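Local coordinates for surface antigen protein 2 (Candida albicans, PDB 4Y7S) that binds heme as a secreted hemophore used in taking iron from human hemoglobin during hyphal growth, probably within a cross-cell-wall heme relay, at residues T4-V9 and G89-Y94; N16-R21 and P55-A60; Q36-T41 and G49-I54. One frame throughout, in Å; residues are numbered along the deposited sequence.

Contact 1 (T4-V9 and G89-Y94); sequences TIYPPV and GVWDPY. With HEB (heme b/c), chain D.
With CG of Tyr6 anti to its own carbonyl carbon (chi1 -60°) and CG of Trp91 between its backbone N and carbonyl carbon (chi1 55°), the phenol and the indole converge on one corner of the heme. Tyr6 OH arrives at the indole edge, near the ring plane, 4.1 Å from Trp91 CZ3, which is van der Waals range. The Tyr6 ring also meets backbone: Tyr6 CE1 lies 3.4 Å from the carbonyl O of Gly89, an oblique approach. At Gly89, just past helix 72-87, a positive phi (105°) ends the helix in a Schellman motif, and the chain runs on to Val90 and Trp91. Pro7 adds CD against Gly89 CA at 4.2 Å. Both loops line part of the heme pocket of the CFEM helical basket, with Tyr6, Pro7 and Val9 from one and Val90 and Trp91 from the other. Tyr6 is sandwiched, with CG1 of Ile5 over the centre of one face and the heme methyl CMB over the centre of the other, 3.5 Å above the plane. From the loop 89-94, Trp91 CZ3 meets the heme carbon CBB obliquely at 3.3 Å, and Val90 CG2 touches the same carbon at 3.7 Å. Trp91 also packs on Ala87 of the second subunit.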
loop_
_atom_site.group_PDB
_atom_site.type_symbol
_atom_site.label_atom_id
_atom_site.label_comp_id
_atom_site.label_asym_id
_atom_site.label_seq_id
_atom_site.Cartn_x
_atom_site.Cartn_y
_atom_site.Cartn_z
ATOM N N THR A 4 8.837 3.691 -21.160
ATOM C CA THR A 4 8.598 4.008 -22.568
ATOM C C THR A 4 7.670 3.003 -23.248
ATOM O O THR A 4 7.290 3.196 -24.408
ATOM C CB THR A 4 9.912 4.075 -23.379
ATOM O OG1 THR A 4 10.524 2.775 -23.431
ATOM C CG2 THR A 4 10.871 5.097 -22.764
ATOM N N ILE A 5 7.311 1.929 -22.548
ATOM C CA ILE A 5 6.303 1.015 -23.076
ATOM C C ILE A 5 4.911 1.617 -22.852
ATOM O O ILE A 5 3.905 1.051 -23.292
ATOM C CB ILE A 5 6.377 -0.394 -22.428
ATOM C CG1 ILE A 5 6.001 -0.352 -20.941
ATOM C CG2 ILE A 5 7.770 -1.006 -22.612
ATOM C CD1 ILE A 5 5.696 -1.728 -20.356
ATOM N N TYR A 6 4.855 2.758 -22.166
ATOM C CA TYR A 6 3.572 3.408 -21.896
ATOM C C TYR A 6 3.427 4.624 -22.785
ATOM O O TYR A 6 4.422 5.148 -23.284
ATOM C CB TYR A 6 3.450 3.810 -20.424
ATOM C CG TYR A 6 3.539 2.624 -19.489
ATOM C CD1 TYR A 6 2.593 1.611 -19.527
ATOM C CD2 TYR A 6 4.571 2.517 -18.571
ATOM C CE1 TYR A 6 2.691 0.505 -18.681
ATOM C CE2 TYR A 6 4.669 1.426 -17.724
ATOM C CZ TYR A 6 3.723 0.427 -17.780
ATOM O OH TYR A 6 3.825 -0.661 -16.937
ATOM N N PRO A 7 2.182 5.061 -23.019
ATOM C CA PRO A 7 1.988 6.323 -23.742
ATOM C C PRO A 7 2.572 7.505 -22.994
ATOM O O PRO A 7 2.534 7.518 -21.759
ATOM C CB PRO A 7 0.469 6.449 -23.871
ATOM C CG PRO A 7 -0.088 5.529 -22.855
ATOM C CD PRO A 7 0.903 4.427 -22.671
ATOM N N PRO A 8 3.133 8.472 -23.721
ATOM C CA PRO A 8 3.669 9.642 -23.026
ATOM C C PRO A 8 2.587 10.435 -22.288
ATOM O O PRO A 8 1.382 10.359 -22.591
ATOM C CB PRO A 8 4.327 10.458 -24.155
ATOM C CG PRO A 8 3.663 10.005 -25.409
ATOM C CD PRO A 8 3.294 8.561 -25.182
ATOM N N VAL A 9 3.034 11.123 -21.243
ATOM C CA VAL A 9 2.182 11.962 -20.406
ATOM C C VAL A 9 2.843 13.358 -20.257
ATOM O O VAL A 9 4.068 13.450 -20.278
ATOM C CB VAL A 9 1.980 11.283 -19.032
ATOM C CG1 VAL A 9 3.322 11.086 -18.317
ATOM C CG2 VAL A 9 1.037 12.056 -18.175
ATOM N N GLY A 89 -2.038 3.448 -19.597
ATOM C CA GLY A 89 -1.335 2.192 -19.838
ATOM C C GLY A 89 -1.331 1.239 -18.651
ATOM O O GLY A 89 -0.670 0.216 -18.680
ATOM N N VAL A 90 -2.098 1.557 -17.620
ATOM C CA VAL A 90 -2.158 0.709 -16.446
ATOM C C VAL A 90 -2.893 -0.579 -16.781
ATOM O O VAL A 90 -3.801 -0.589 -17.611
ATOM C CB VAL A 90 -2.868 1.411 -15.270
ATOM C CG1 VAL A 90 -2.831 0.541 -14.046
ATOM C CG2 VAL A 90 -2.218 2.734 -14.962
ATOM N N TRP A 91 -2.497 -1.658 -16.113
ATOM C CA TRP A 91 -3.141 -2.962 -16.253
ATOM C C TRP A 91 -4.481 -3.039 -15.527
ATOM O O TRP A 91 -4.741 -2.285 -14.585
ATOM C CB TRP A 91 -2.211 -4.058 -15.720
ATOM C CG TRP A 91 -1.773 -3.781 -14.297
ATOM C CD1 TRP A 91 -2.376 -4.210 -13.145
ATOM C CD2 TRP A 91 -0.652 -2.984 -13.890
ATOM N NE1 TRP A 91 -1.692 -3.735 -12.049
ATOM C CE2 TRP A 91 -0.628 -2.983 -12.479
ATOM C CE3 TRP A 91 0.340 -2.276 -14.584
ATOM C CZ2 TRP A 91 0.347 -2.300 -11.749
ATOM C CZ3 TRP A 91 1.312 -1.602 -13.857
ATOM C CH2 TRP A 91 1.303 -1.617 -12.454
ATOM N N ASP A 92 -5.325 -3.962 -15.985
ATOM C CA ASP A 92 -6.583 -4.325 -15.329
ATOM C C ASP A 92 -6.313 -4.594 -13.832
ATOM O O ASP A 92 -5.412 -5.365 -13.508
ATOM C CB ASP A 92 -7.147 -5.571 -16.049
ATOM C CG ASP A 92 -8.509 -6.023 -15.531
ATOM O OD1 ASP A 92 -8.856 -5.743 -14.372
ATOM O OD2 ASP A 92 -9.219 -6.719 -16.287
ATOM N N PRO A 93 -7.099 -4.006 -12.909
ATOM C CA PRO A 93 -8.342 -3.224 -13.002
ATOM C C PRO A 93 -8.168 -1.714 -13.191
ATOM O O PRO A 93 -9.132 -0.977 -12.959
ATOM C CB PRO A 93 -9.030 -3.538 -11.660
ATOM C CG PRO A 93 -7.889 -3.692 -10.696
ATOM C CD PRO A 93 -6.758 -4.323 -11.501
ATOM N N TYR A 94 -6.972 -1.286 -13.594
ATOM C CA TYR A 94 -6.733 0.062 -14.111
ATOM C C TYR A 94 -6.646 1.123 -13.011
ATOM O O TYR A 94 -5.597 1.747 -12.843
ATOM C CB TYR A 94 -7.806 0.408 -15.162
ATOM C CG TYR A 94 -7.925 -0.692 -16.209
ATOM C CD1 TYR A 94 -6.895 -0.922 -17.112
ATOM C CD2 TYR A 94 -9.033 -1.526 -16.260
ATOM C CE1 TYR A 94 -6.965 -1.932 -18.050
ATOM C CE2 TYR A 94 -9.117 -2.536 -17.204
ATOM C CZ TYR A 94 -8.080 -2.737 -18.095
ATOM O OH TYR A 94 -8.146 -3.742 -19.039
HETATM FE FE HEB D . 5.884 6.458 -13.640
HETATM C CHA HEB D . 8.094 8.504 -15.297
HETATM C CHB HEB D . 4.154 6.013 -16.594
HETATM C CHC HEB D . 4.195 3.762 -12.299
HETATM C CHD HEB D . 7.883 6.424 -10.878
HETATM N NA HEB D . 6.102 7.120 -15.612
HETATM C C1A HEB D . 7.056 8.004 -16.048
HETATM C C2A HEB D . 6.794 8.299 -17.436
HETATM C C3A HEB D . 5.707 7.610 -17.800
HETATM C C4A HEB D . 5.249 6.850 -16.654
HETATM C CMA HEB D . 5.014 7.583 -19.184
HETATM C CAA HEB D . 7.651 9.247 -18.317
HETATM C CBA HEB D . 8.517 8.397 -19.245
HETATM C CGA HEB D . 9.280 9.264 -20.221
HETATM O O1A HEB D . 9.563 8.797 -21.354
HETATM O O2A HEB D . 9.611 10.417 -19.876
HETATM N NB HEB D . 4.530 5.145 -14.326
HETATM C C1B HEB D . 3.856 5.177 -15.536
HETATM C C2B HEB D . 2.793 4.189 -15.495
HETATM C C3B HEB D . 2.834 3.600 -14.298
HETATM C C4B HEB D . 3.901 4.180 -13.563
HETATM C CMB HEB D . 1.789 3.898 -16.625
HETATM C CAB HEB D . 1.968 2.486 -13.685
HETATM C CBB HEB D . 1.258 1.649 -14.429
HETATM N NC HEB D . 6.028 5.271 -11.946
HETATM C C1C HEB D . 5.178 4.285 -11.532
HETATM C C2C HEB D . 5.479 3.894 -10.166
HETATM C C3C HEB D . 6.502 4.658 -9.779
HETATM C C4C HEB D . 6.862 5.521 -10.890
HETATM C CMC HEB D . 4.686 2.809 -9.389
HETATM C CAC HEB D . 7.263 4.697 -8.442
HETATM C CBC HEB D . 7.088 3.756 -7.518
HETATM N ND HEB D . 7.720 7.285 -13.182
HETATM C C1D HEB D . 8.306 7.204 -11.928
HETATM C C2D HEB D . 9.423 8.112 -11.867
HETATM C C3D HEB D . 9.495 8.749 -13.250
HETATM C C4D HEB D . 8.399 8.185 -13.992
HETATM C CMD HEB D . 10.354 8.352 -10.663
HETATM C CAD HEB D . 10.486 9.823 -13.732
HETATM C CBD HEB D . 11.744 9.237 -14.350
HETATM C CGD HEB D . 12.759 10.349 -14.477
HETATM O O1D HEB D . 12.418 11.539 -14.195
HETATM O O2D HEB D . 13.922 10.037 -14.856
#

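Contact 2 (N16-R21 and P55-A60); sequences NGFADR and PNFTGA
OD1 of Asn16 takes one straight and one weak bond from backbone N-H groups and caps the turn that leads into helix 19-22. Ala19 N gives the stronger bond, 2.8 Å to Asn16 OD1. It is almost straight at 173°, although the donor stands above the carbonyl plane, 35° out of it. The second, from Phe18 N to Asn16 OD1 at 3.0 Å, is weak, its N-H well off line. The side chain can bend back over its own turn because CG sits between the backbone N and the carbonyl carbon (chi1 61°).

The same amide faces the other segment with its nitrogen. Asn16 ND2 comes to the edge of the Phe57 ring, near the ring plane, 4.0 Å from Phe57 CZ, and the amide stands nearly perpendicular to that ring. The two side chains approach from opposite directions. This is packing of an amide on a ring edge; the buried ND2 is satisfied by the carbonyl O of Val34, so both ends of the amide have partners, which should hold its rotation. Phe18 also reaches the edge of Phe57, with Phe18 CD2 4.3 Å from Phe57 CE2, while Phe57 meets the Phe18 ring obliquely. The backbones stay well apart, 9.6 Å between CA of Phe18 and CA of Thr58, so long side chains alone span the gap.

Around them, Phe18 lies nearly parallel to Trp95 and packs on Phe77, Ala81 and Cys85 of helix 72-87, and Leu51 of helix 48-53 touches both Asn16 and Phe18. All three residues that meet here are buried. An asparagine-capped helix start that packs through Asn16 and Phe18 on the edge of Phe57 in helix 55-68 thus forms part of the interior of the disulfide-braced CFEM helical basket.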
loop_
_atom_site.group_PDB
_atom_site.type_symbol
_atom_site.label_atom_id
_atom_site.label_comp_id
_atom_site.label_asym_id
_atom_site.label_seq_id
_atom_site.Cartn_x
_atom_site.Cartn_y
_atom_site.Cartn_z
ATOM N N ASN A 16 -2.935 17.404 -10.309
ATOM C CA ASN A 16 -1.997 16.295 -10.404
ATOM C C ASN A 16 -2.310 15.465 -11.657
ATOM O O ASN A 16 -3.294 15.726 -12.341
ATOM C CB ASN A 16 -2.021 15.435 -9.128
ATOM C CG ASN A 16 -3.387 14.810 -8.842
ATOM O OD1 ASN A 16 -3.896 14.016 -9.627
ATOM N ND2 ASN A 16 -3.960 15.139 -7.689
ATOM N N GLY A 17 -1.464 14.484 -11.962
ATOM C CA GLY A 17 -1.585 13.730 -13.197
ATOM C C GLY A 17 -2.865 12.920 -13.327
ATOM O O GLY A 17 -3.310 12.644 -14.439
ATOM N N PHE A 18 -3.457 12.547 -12.198
ATOM C CA PHE A 18 -4.726 11.817 -12.192
ATOM C C PHE A 18 -5.896 12.786 -12.335
ATOM O O PHE A 18 -6.717 12.655 -13.233
ATOM C CB PHE A 18 -4.843 11.001 -10.910
ATOM C CG PHE A 18 -6.191 10.311 -10.710
ATOM C CD1 PHE A 18 -6.517 9.160 -11.409
ATOM C CD2 PHE A 18 -7.102 10.795 -9.772
ATOM C CE1 PHE A 18 -7.752 8.511 -11.203
ATOM C CE2 PHE A 18 -8.333 10.154 -9.553
ATOM C CZ PHE A 18 -8.649 9.005 -10.263
ATOM N N ALA A 19 -5.950 13.763 -11.438
ATOM C CA ALA A 19 -6.995 14.776 -11.442
ATOM C C ALA A 19 -7.133 15.522 -12.768
ATOM O O ALA A 19 -8.251 15.742 -13.228
ATOM C CB ALA A 19 -6.745 15.772 -10.324
ATOM N N ASP A 20 -6.010 15.920 -13.372
ATOM C CA ASP A 20 -6.049 16.735 -14.569
ATOM C C ASP A 20 -6.793 16.004 -15.689
ATOM O O ASP A 20 -7.370 16.623 -16.558
ATOM C CB ASP A 20 -4.624 17.103 -15.047
ATOM C CG ASP A 20 -3.994 18.246 -14.235
ATOM O OD1 ASP A 20 -4.429 18.483 -13.084
ATOM O OD2 ASP A 20 -3.070 18.925 -14.756
ATOM N N ARG A 21 -6.762 14.681 -15.685
ATOM C CA ARG A 21 -7.392 13.938 -16.768
ATOM C C ARG A 21 -8.913 13.960 -16.710
ATOM O O ARG A 21 -9.568 13.858 -17.741
ATOM C CB ARG A 21 -6.929 12.483 -16.753
ATOM C CG ARG A 21 -5.445 12.295 -16.929
ATOM C CD ARG A 21 -4.905 12.824 -18.290
ATOM N NE ARG A 21 -3.474 12.868 -18.108
ATOM C CZ ARG A 21 -2.776 13.957 -17.838
ATOM N NH1 ARG A 21 -3.339 15.154 -17.838
ATOM N NH2 ARG A 21 -1.481 13.837 -17.631
ATOM N N PRO A 55 -1.958 2.567 -3.717
ATOM C CA PRO A 55 -3.225 2.486 -2.985
ATOM C C PRO A 55 -3.384 3.484 -1.854
ATOM O O PRO A 55 -4.520 3.811 -1.542
ATOM C CB PRO A 55 -3.241 1.048 -2.451
ATOM C CG PRO A 55 -1.870 0.558 -2.554
ATOM C CD PRO A 55 -1.231 1.284 -3.689
ATOM N N ASN A 56 -2.300 3.978 -1.259
ATOM C CA ASN A 56 -2.450 5.006 -0.240
ATOM C C ASN A 56 -3.059 6.266 -0.869
ATOM O O ASN A 56 -3.777 7.005 -0.216
ATOM C CB ASN A 56 -1.110 5.362 0.404
ATOM C CG ASN A 56 -1.281 6.204 1.652
ATOM O OD1 ASN A 56 -2.113 5.893 2.507
ATOM N ND2 ASN A 56 -0.506 7.283 1.762
ATOM N N PHE A 57 -2.774 6.493 -2.143
ATOM C CA PHE A 57 -3.366 7.615 -2.866
ATOM C C PHE A 57 -4.776 7.286 -3.393
ATOM O O PHE A 57 -5.738 8.008 -3.112
ATOM C CB PHE A 57 -2.460 8.040 -4.027
ATOM C CG PHE A 57 -2.981 9.225 -4.784
ATOM C CD1 PHE A 57 -2.737 10.526 -4.325
ATOM C CD2 PHE A 57 -3.733 9.055 -5.926
ATOM C CE1 PHE A 57 -3.227 11.633 -5.018
ATOM C CE2 PHE A 57 -4.236 10.165 -6.622
ATOM C CZ PHE A 57 -3.979 11.450 -6.163
ATOM N N THR A 58 -4.915 6.199 -4.150
ATOM C CA THR A 58 -6.214 5.874 -4.737
ATOM C C THR A 58 -7.246 5.587 -3.651
ATOM O O THR A 58 -8.425 5.851 -3.833
ATOM C CB THR A 58 -6.148 4.659 -5.672
ATOM O OG1 THR A 58 -5.854 3.492 -4.910
ATOM C CG2 THR A 58 -5.101 4.863 -6.772
ATOM N N GLY A 59 -6.806 5.000 -2.548
ATOM C CA GLY A 59 -7.709 4.651 -1.456
ATOM C C GLY A 59 -8.244 5.900 -0.773
ATOM O O GLY A 59 -9.404 5.965 -0.365
ATOM N N ALA A 60 -7.385 6.905 -0.647
ATOM C CA ALA A 60 -7.814 8.164 -0.060
ATOM C C ALA A 60 -8.844 8.823 -0.968
ATOM O O ALA A 60 -9.873 9.304 -0.493
ATOM C CB ALA A 60 -6.618 9.103 0.165
#

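Contact 3 (Q36-T41 and G49-I54); sequences QSTSST and GCLCVI. With HEB (heme b/c), chain D.
Leu51 reaches from helix 48-53 toward the loop 36-41, and it does so with its tip. CB leaves the helix across the line to the loop, and CG, anti to the carbonyl carbon (chi1 -66°), carries the two methyls over to Thr38 and Thr41. Leu51 CD1 meets Thr38 CG2 at 3.9 Å. Leu51 CD2 touches the same Thr38 CG2 at 3.7 Å and lies 4.1 Å from Thr41 OG1. Both threonine side chains cross the leucine at about a right angle; at this leucine two methyls meet one threonine methyl, and one of them a hydroxyl oxygen.

That hydroxyl is occupied within its own loop. Residues 38-41 form a type I beta turn, closed by Thr41 N to Thr38 O. Thr41 OG1 donates to the same oxygen, 2.7 Å from Thr38 O, in the carbonyl plane and on a lone pair, with a C=O...donor angle of 143°. Two donors therefore hold one acceptor, and Thr41 OG1 is also hydrogen-bonded to Cys43 N, which ties the turn to the chain leading into the heme-binding helix.

The loop and helix 48-53 are parts of the CFEM basket, joined nearby by the Cys43-Cys50 disulfide, one of its four signature bonds. Thr41 also touches Ile54, its CG2 4.2 Å from Ile54 CG2; Ile54 is the N-cap residue right before helix 55-68. Gly49, Cys50 and Val53 line the heme pocket. Cys50 SG, anti to its backbone N (chi1 -175°), lies 3.4 Å from the heme carbon C2C, and the carbonyl O of Gly49 is 3.5 Å from heme CAB. Cys50 N donates to OD1 of Asp47, the axial iron ligand, which probably helps to position that carboxylate.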
loop_
_atom_site.group_PDB
_atom_site.type_symbol
_atom_site.label_atom_id
_atom_site.label_comp_id
_atom_site.label_asym_id
_atom_site.label_seq_id
_atom_site.Cartn_x
_atom_site.Cartn_y
_atom_site.Cartn_z
ATOM N N GLN A 36 -6.338 15.306 -3.593
ATOM C CA GLN A 36 -5.514 14.612 -2.616
ATOM C C GLN A 36 -4.021 14.886 -2.856
ATOM O O GLN A 36 -3.551 14.852 -3.996
ATOM C CB GLN A 36 -5.828 13.115 -2.699
ATOM C CG GLN A 36 -5.075 12.215 -1.755
ATOM C CD GLN A 36 -5.591 12.355 -0.346
ATOM O OE1 GLN A 36 -6.778 12.651 -0.145
ATOM N NE2 GLN A 36 -4.722 12.099 0.647
ATOM N N SER A 37 -3.276 15.154 -1.791
ATOM C CA SER A 37 -1.839 15.382 -1.912
ATOM C C SER A 37 -1.107 14.157 -2.444
ATOM O O SER A 37 -1.414 13.040 -2.066
ATOM C CB SER A 37 -1.246 15.770 -0.563
ATOM O OG SER A 37 0.162 15.816 -0.664
ATOM N N THR A 38 -0.122 14.373 -3.308
ATOM C CA THR A 38 0.678 13.273 -3.852
ATOM C C THR A 38 1.995 13.072 -3.102
ATOM O O THR A 38 2.807 12.216 -3.461
ATOM C CB THR A 38 0.990 13.515 -5.338
ATOM O OG1 THR A 38 1.717 14.738 -5.476
ATOM C CG2 THR A 38 -0.278 13.625 -6.130
ATOM N N SER A 39 2.187 13.842 -2.034
ATOM C CA SER A 39 3.460 13.893 -1.325
ATOM C C SER A 39 3.811 12.605 -0.561
ATOM O O SER A 39 4.978 12.352 -0.286
ATOM C CB SER A 39 3.441 15.090 -0.366
ATOM O OG SER A 39 2.431 14.938 0.621
ATOM N N SER A 40 2.812 11.783 -0.241
ATOM C CA SER A 40 3.052 10.514 0.449
ATOM C C SER A 40 3.222 9.366 -0.549
ATOM O O SER A 40 3.232 8.193 -0.162
ATOM C CB SER A 40 1.906 10.198 1.410
ATOM O OG SER A 40 1.853 11.143 2.463
ATOM N N THR A 41 3.377 9.705 -1.826
ATOM C CA THR A 41 3.584 8.693 -2.858
ATOM C C THR A 41 5.003 8.789 -3.406
ATOM O O THR A 41 5.678 9.802 -3.232
ATOM C CB THR A 41 2.616 8.834 -4.048
ATOM O OG1 THR A 41 3.024 9.929 -4.874
ATOM C CG2 THR A 41 1.187 9.059 -3.601
ATOM N N GLY A 49 -0.249 7.331 -14.468
ATOM C CA GLY A 49 -0.131 5.902 -14.229
ATOM C C GLY A 49 0.289 5.563 -12.816
ATOM O O GLY A 49 -0.299 4.689 -12.187
ATOM N N CYS A 50 1.301 6.257 -12.300
ATOM C CA CYS A 50 1.724 6.007 -10.929
ATOM C C CYS A 50 0.594 6.322 -9.923
ATOM O O CYS A 50 0.323 5.539 -9.018
ATOM C CB CYS A 50 2.968 6.830 -10.607
ATOM S SG CYS A 50 3.679 6.491 -8.993
ATOM N N LEU A 51 -0.110 7.426 -10.121
ATOM C CA LEU A 51 -1.170 7.824 -9.192
ATOM C C LEU A 51 -2.422 6.945 -9.321
ATOM O O LEU A 51 -3.325 7.005 -8.478
ATOM C CB LEU A 51 -1.526 9.293 -9.414
ATOM C CG LEU A 51 -0.399 10.253 -9.064
ATOM C CD1 LEU A 51 -0.738 11.670 -9.481
ATOM C CD2 LEU A 51 -0.066 10.197 -7.602
ATOM N N CYS A 52 -2.471 6.136 -10.375
ATOM C CA CYS A 52 -3.519 5.128 -10.547
ATOM C C CYS A 52 -3.246 3.826 -9.788
ATOM O O CYS A 52 -4.160 3.012 -9.601
ATOM C CB CYS A 52 -3.688 4.794 -12.031
ATOM S SG CYS A 52 -4.441 6.116 -13.010
ATOM N N VAL A 53 -2.006 3.616 -9.351
ATOM C CA VAL A 53 -1.660 2.333 -8.774
ATOM C C VAL A 53 -1.146 2.393 -7.334
ATOM O O VAL A 53 -0.893 1.352 -6.758
ATOM C CB VAL A 53 -0.604 1.569 -9.650
ATOM C CG1 VAL A 53 -1.090 1.481 -11.079
ATOM C CG2 VAL A 53 0.794 2.204 -9.591
ATOM N N ILE A 54 -0.952 3.578 -6.758
ATOM C CA ILE A 54 -0.478 3.637 -5.375
ATOM C C ILE A 54 -1.699 3.664 -4.446
ATOM O O ILE A 54 -2.403 4.673 -4.401
ATOM C CB ILE A 54 0.414 4.870 -5.098
ATOM C CG1 ILE A 54 1.628 4.904 -6.044
ATOM C CG2 ILE A 54 0.869 4.871 -3.638
ATOM C CD1 ILE A 54 2.559 3.688 -5.909
HETATM FE FE HEB D . 5.884 6.458 -13.640
HETATM C CHA HEB D . 8.094 8.504 -15.297
HETATM C CHB HEB D . 4.154 6.013 -16.594
HETATM C CHC HEB D . 4.195 3.762 -12.299
HETATM C CHD HEB D . 7.883 6.424 -10.878
HETATM N NA HEB D . 6.102 7.120 -15.612
HETATM C C1A HEB D . 7.056 8.004 -16.048
HETATM C C2A HEB D . 6.794 8.299 -17.436
HETATM C C3A HEB D . 5.707 7.610 -17.800
HETATM C C4A HEB D . 5.249 6.850 -16.654
HETATM C CMA HEB D . 5.014 7.583 -19.184
HETATM C CAA HEB D . 7.651 9.247 -18.317
HETATM C CBA HEB D . 8.517 8.397 -19.245
HETATM C CGA HEB D . 9.280 9.264 -20.221
HETATM O O1A HEB D . 9.563 8.797 -21.354
HETATM O O2A HEB D . 9.611 10.417 -19.876
HETATM N NB HEB D . 4.530 5.145 -14.326
HETATM C C1B HEB D . 3.856 5.177 -15.536
HETATM C C2B HEB D . 2.793 4.189 -15.495
HETATM C C3B HEB D . 2.834 3.600 -14.298
HETATM C C4B HEB D . 3.901 4.180 -13.563
HETATM C CMB HEB D . 1.789 3.898 -16.625
HETATM C CAB HEB D . 1.968 2.486 -13.685
HETATM C CBB HEB D . 1.258 1.649 -14.429
HETATM N NC HEB D . 6.028 5.271 -11.946
HETATM C C1C HEB D . 5.178 4.285 -11.532
HETATM C C2C HEB D . 5.479 3.894 -10.166
HETATM C C3C HEB D . 6.502 4.658 -9.779
HETATM C C4C HEB D . 6.862 5.521 -10.890
HETATM C CMC HEB D . 4.686 2.809 -9.389
HETATM C CAC HEB D . 7.263 4.697 -8.442
HETATM C CBC HEB D . 7.088 3.756 -7.518
HETATM N ND HEB D . 7.720 7.285 -13.182
HETATM C C1D HEB D . 8.306 7.204 -11.928
HETATM C C2D HEB D . 9.423 8.112 -11.867
HETATM C C3D HEB D . 9.495 8.749 -13.250
HETATM C C4D HEB D . 8.399 8.185 -13.992
HETATM C CMD HEB D . 10.354 8.352 -10.663
HETATM C CAD HEB D . 10.486 9.823 -13.732
HETATM C CBD HEB D . 11.744 9.237 -14.350
HETATM C CGD HEB D . 12.759 10.349 -14.477
HETATM O O1D HEB D . 12.418 11.539 -14.195
HETATM O O2D HEB D . 13.922 10.037 -14.856
#

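In the fold
Contact 2 lies in the core, its centre about 4 Å from that of the chain; contact 3 is partly buried, its centre about 9 Å away, and contact 1 sits at the surface, its centre about 14 Å away. Contacts 2 and 3 are close neighbours, their centres about 5 Å apart: Phe57 CD2 approaches Leu51 O at 3.3 Å, where helices 48-53 and 55-68 succeed one another. Contact 1 joins two loops and meets contact 3 through Val90 CG1 on Val53 CG1, 3.6 Å; both touch heme. The chemistry differs: aromatic rings and a bonded amide inside, methyls beside a hydrogen-bonded turn midway, and aromatic groups around a heme edge outside.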